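Local coordinates for putative transcriptional regulator TRANSCRIPTION REGULATOR protein (Rhizobium meliloti, PDB 5NLA) that is an AraC-like transcriptional activator that binds c-di-GMP by a PilZ-like mechanism to regulate extracellular polysaccharide production, at residues L178-G183 with Y258-L263. Sequence-based numbering, arbitrary orientation.
Sequences LADDAG and YIHLNL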
loop_
_atom_site.group_PDB
_atom_site.type_symbol
_atom_site.label_atom_id
_atom_site.label_comp_id
_atom_site.label_asym_id
_atom_site.label_seq_id
_atom_site.Cartn_x
_atom_site.Cartn_y
_atom_site.Cartn_z
ATOM N N LEU A 178 2.598 0.876 11.168
ATOM C CA LEU A 178 2.146 -0.389 11.732
ATOM C C LEU A 178 3.283 -1.361 12.083
ATOM O O LEU A 178 3.016 -2.506 12.447
ATOM C CB LEU A 178 1.177 -1.066 10.751
ATOM C CG LEU A 178 -0.068 -0.279 10.313
ATOM C CD1 LEU A 178 -0.699 -0.840 9.041
ATOM C CD2 LEU A 178 -1.089 -0.258 11.438
ATOM N N ALA A 179 4.536 -0.910 12.012
ATOM C CA ALA A 179 5.701 -1.777 12.251
ATOM C C ALA A 179 5.685 -2.468 13.626
ATOM O O ALA A 179 6.192 -3.586 13.769
ATOM C CB ALA A 179 6.993 -0.990 12.063
ATOM N N ASP A 180 5.091 -1.811 14.623
ATOM C CA ASP A 180 4.936 -2.407 15.956
ATOM C C ASP A 180 4.182 -3.739 15.941
ATOM O O ASP A 180 4.578 -4.666 16.646
ATOM C CB ASP A 180 4.251 -1.432 16.932
ATOM C CG ASP A 180 5.194 -0.348 17.461
ATOM O OD1 ASP A 180 6.417 -0.390 17.183
ATOM O OD2 ASP A 180 4.698 0.551 18.179
ATOM N N ASP A 181 3.123 -3.846 15.136
ATOM C CA ASP A 181 2.361 -5.100 15.037
ATOM C C ASP A 181 2.698 -5.889 13.755
ATOM O O ASP A 181 1.850 -6.583 13.204
ATOM C CB ASP A 181 0.854 -4.819 15.174
ATOM C CG ASP A 181 0.449 -4.423 16.607
ATOM O OD1 ASP A 181 0.467 -3.211 16.936
ATOM O OD2 ASP A 181 0.082 -5.323 17.397
ATOM N N ALA A 182 3.958 -5.828 13.321
ATOM C CA ALA A 182 4.389 -6.450 12.058
ATOM C C ALA A 182 4.387 -7.979 12.055
ATOM O O ALA A 182 4.349 -8.580 10.986
ATOM C CB ALA A 182 5.770 -5.947 11.666
ATOM N N GLY A 183 4.443 -8.605 13.227
ATOM C CA GLY A 183 4.465 -10.063 13.322
ATOM C C GLY A 183 3.152 -10.664 12.867
ATOM O O GLY A 183 3.125 -11.541 11.995
ATOM N N TYR A 258 14.316 -4.456 9.121
ATOM C CA TYR A 258 15.636 -4.548 9.734
ATOM C C TYR A 258 15.896 -3.289 10.550
ATOM O O TYR A 258 16.164 -3.369 11.736
ATOM C CB TYR A 258 16.728 -4.748 8.687
ATOM C CG TYR A 258 18.069 -4.972 9.321
ATOM C CD1 TYR A 258 18.455 -6.242 9.739
ATOM C CD2 TYR A 258 18.940 -3.908 9.546
ATOM C CE1 TYR A 258 19.678 -6.446 10.351
ATOM C CE2 TYR A 258 20.164 -4.098 10.160
ATOM C CZ TYR A 258 20.541 -5.365 10.564
ATOM O OH TYR A 258 21.777 -5.531 11.181
ATOM N N ILE A 259 15.769 -2.134 9.908
ATOM C CA ILE A 259 15.926 -0.840 10.572
ATOM C C ILE A 259 15.039 -0.708 11.798
ATOM O O ILE A 259 15.515 -0.274 12.840
ATOM C CB ILE A 259 15.688 0.344 9.599
ATOM C CG1 ILE A 259 16.906 0.502 8.682
ATOM C CG2 ILE A 259 15.426 1.661 10.340
ATOM C CD1 ILE A 259 16.665 1.391 7.481
ATOM N N HIS A 260 13.767 -1.072 11.680
ATOM C CA HIS A 260 12.828 -0.979 12.814
ATOM C C HIS A 260 13.302 -1.808 14.002
ATOM O O HIS A 260 13.274 -1.329 15.140
ATOM C CB HIS A 260 11.410 -1.411 12.400
ATOM C CG HIS A 260 10.415 -1.398 13.526
ATOM N ND1 HIS A 260 9.615 -0.310 13.797
ATOM C CD2 HIS A 260 10.097 -2.340 14.447
ATOM C CE1 HIS A 260 8.849 -0.583 14.839
ATOM N NE2 HIS A 260 9.122 -1.807 15.252
ATOM N N LEU A 261 13.738 -3.040 13.734
ATOM C CA LEU A 261 14.208 -3.941 14.791
ATOM C C LEU A 261 15.532 -3.503 15.438
ATOM O O LEU A 261 15.702 -3.621 16.654
ATOM C CB LEU A 261 14.346 -5.373 14.262
ATOM C CG LEU A 261 13.060 -6.060 13.807
ATOM C CD1 LEU A 261 13.372 -7.460 13.303
ATOM C CD2 LEU A 261 12.023 -6.114 14.918
ATOM N N ASN A 262 16.451 -2.989 14.627
ATOM C CA ASN A 262 17.800 -2.674 15.077
ATOM C C ASN A 262 18.063 -1.165 15.112
ATOM O O ASN A 262 19.194 -0.715 14.883
ATOM C CB ASN A 262 18.791 -3.385 14.159
ATOM C CG ASN A 262 18.402 -4.831 13.907
ATOM O OD1 ASN A 262 18.294 -5.628 14.842
ATOM N ND2 ASN A 262 18.164 -5.167 12.645
ATOM N N LEU A 263 17.025 -0.395 15.441
ATOM C CA LEU A 263 17.099 1.065 15.432
ATOM C C LEU A 263 18.015 1.562 16.556
ATOM O O LEU A 263 18.840 2.458 16.350
ATOM C CB LEU A 263 15.689 1.656 15.576
ATOM C CG LEU A 263 15.426 3.151 15.341
ATOM C CD1 LEU A 263 15.869 3.998 16.526
ATOM C CD2 LEU A 263 16.065 3.653 14.049
#
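The imidazole of His260 has CB of Ala179 over one face and OD1 of Asp180 at its edge, close to the ring plane. The ring is borne by the last turn of helix 251-261, probably the first helix of the AraC-type helix-turn-helix DNA-binding part. Its partners sit in the turn between the short helices 175-178 and 182-187, which follow strand 166-173 and precede strand 191-193 of the seven-stranded antiparallel sheet. Between these two segments, His260 alone on the helix side makes the contact.

The methyl of Ala179 makes a CH-pi contact, 3.5 Å from the His260 ring centroid and 26° off the ring normal. It does not sit over the middle of the ring but is shifted to the rim, nearest the ND1 and CE1 side. CG of His260 is anti to the backbone N (chi1 177°), which carries the imidazole outward from the helix to the opposing turn. ND1 is also hydrogen-bonded to OE1 of Glu176 in helix 175-178. That bond and the methyl on the face would together limit rotation of the ring.

CB of Asp180 points away from helix 251-261, yet the carboxylate comes back to the ring. The carboxylate and imidazole planes are 65° apart, and the two side chains cross at about a right angle. With carboxylates of Glu176 and Asp180 nearby, a protonated imidazole may be favoured.

The nearest CA atoms of the two segments, those of Ala179 and His260, are 7.2 Å apart. Behind the histidine, Ile259 packs on Tyr297 of helix 294-306, and Tyr258 bonds through OH to OG1 of Thr272. At the ring edge, OD1 of Asp180 lies 3.4 Å from CE1 of His260 and 3.6 Å from its NE2.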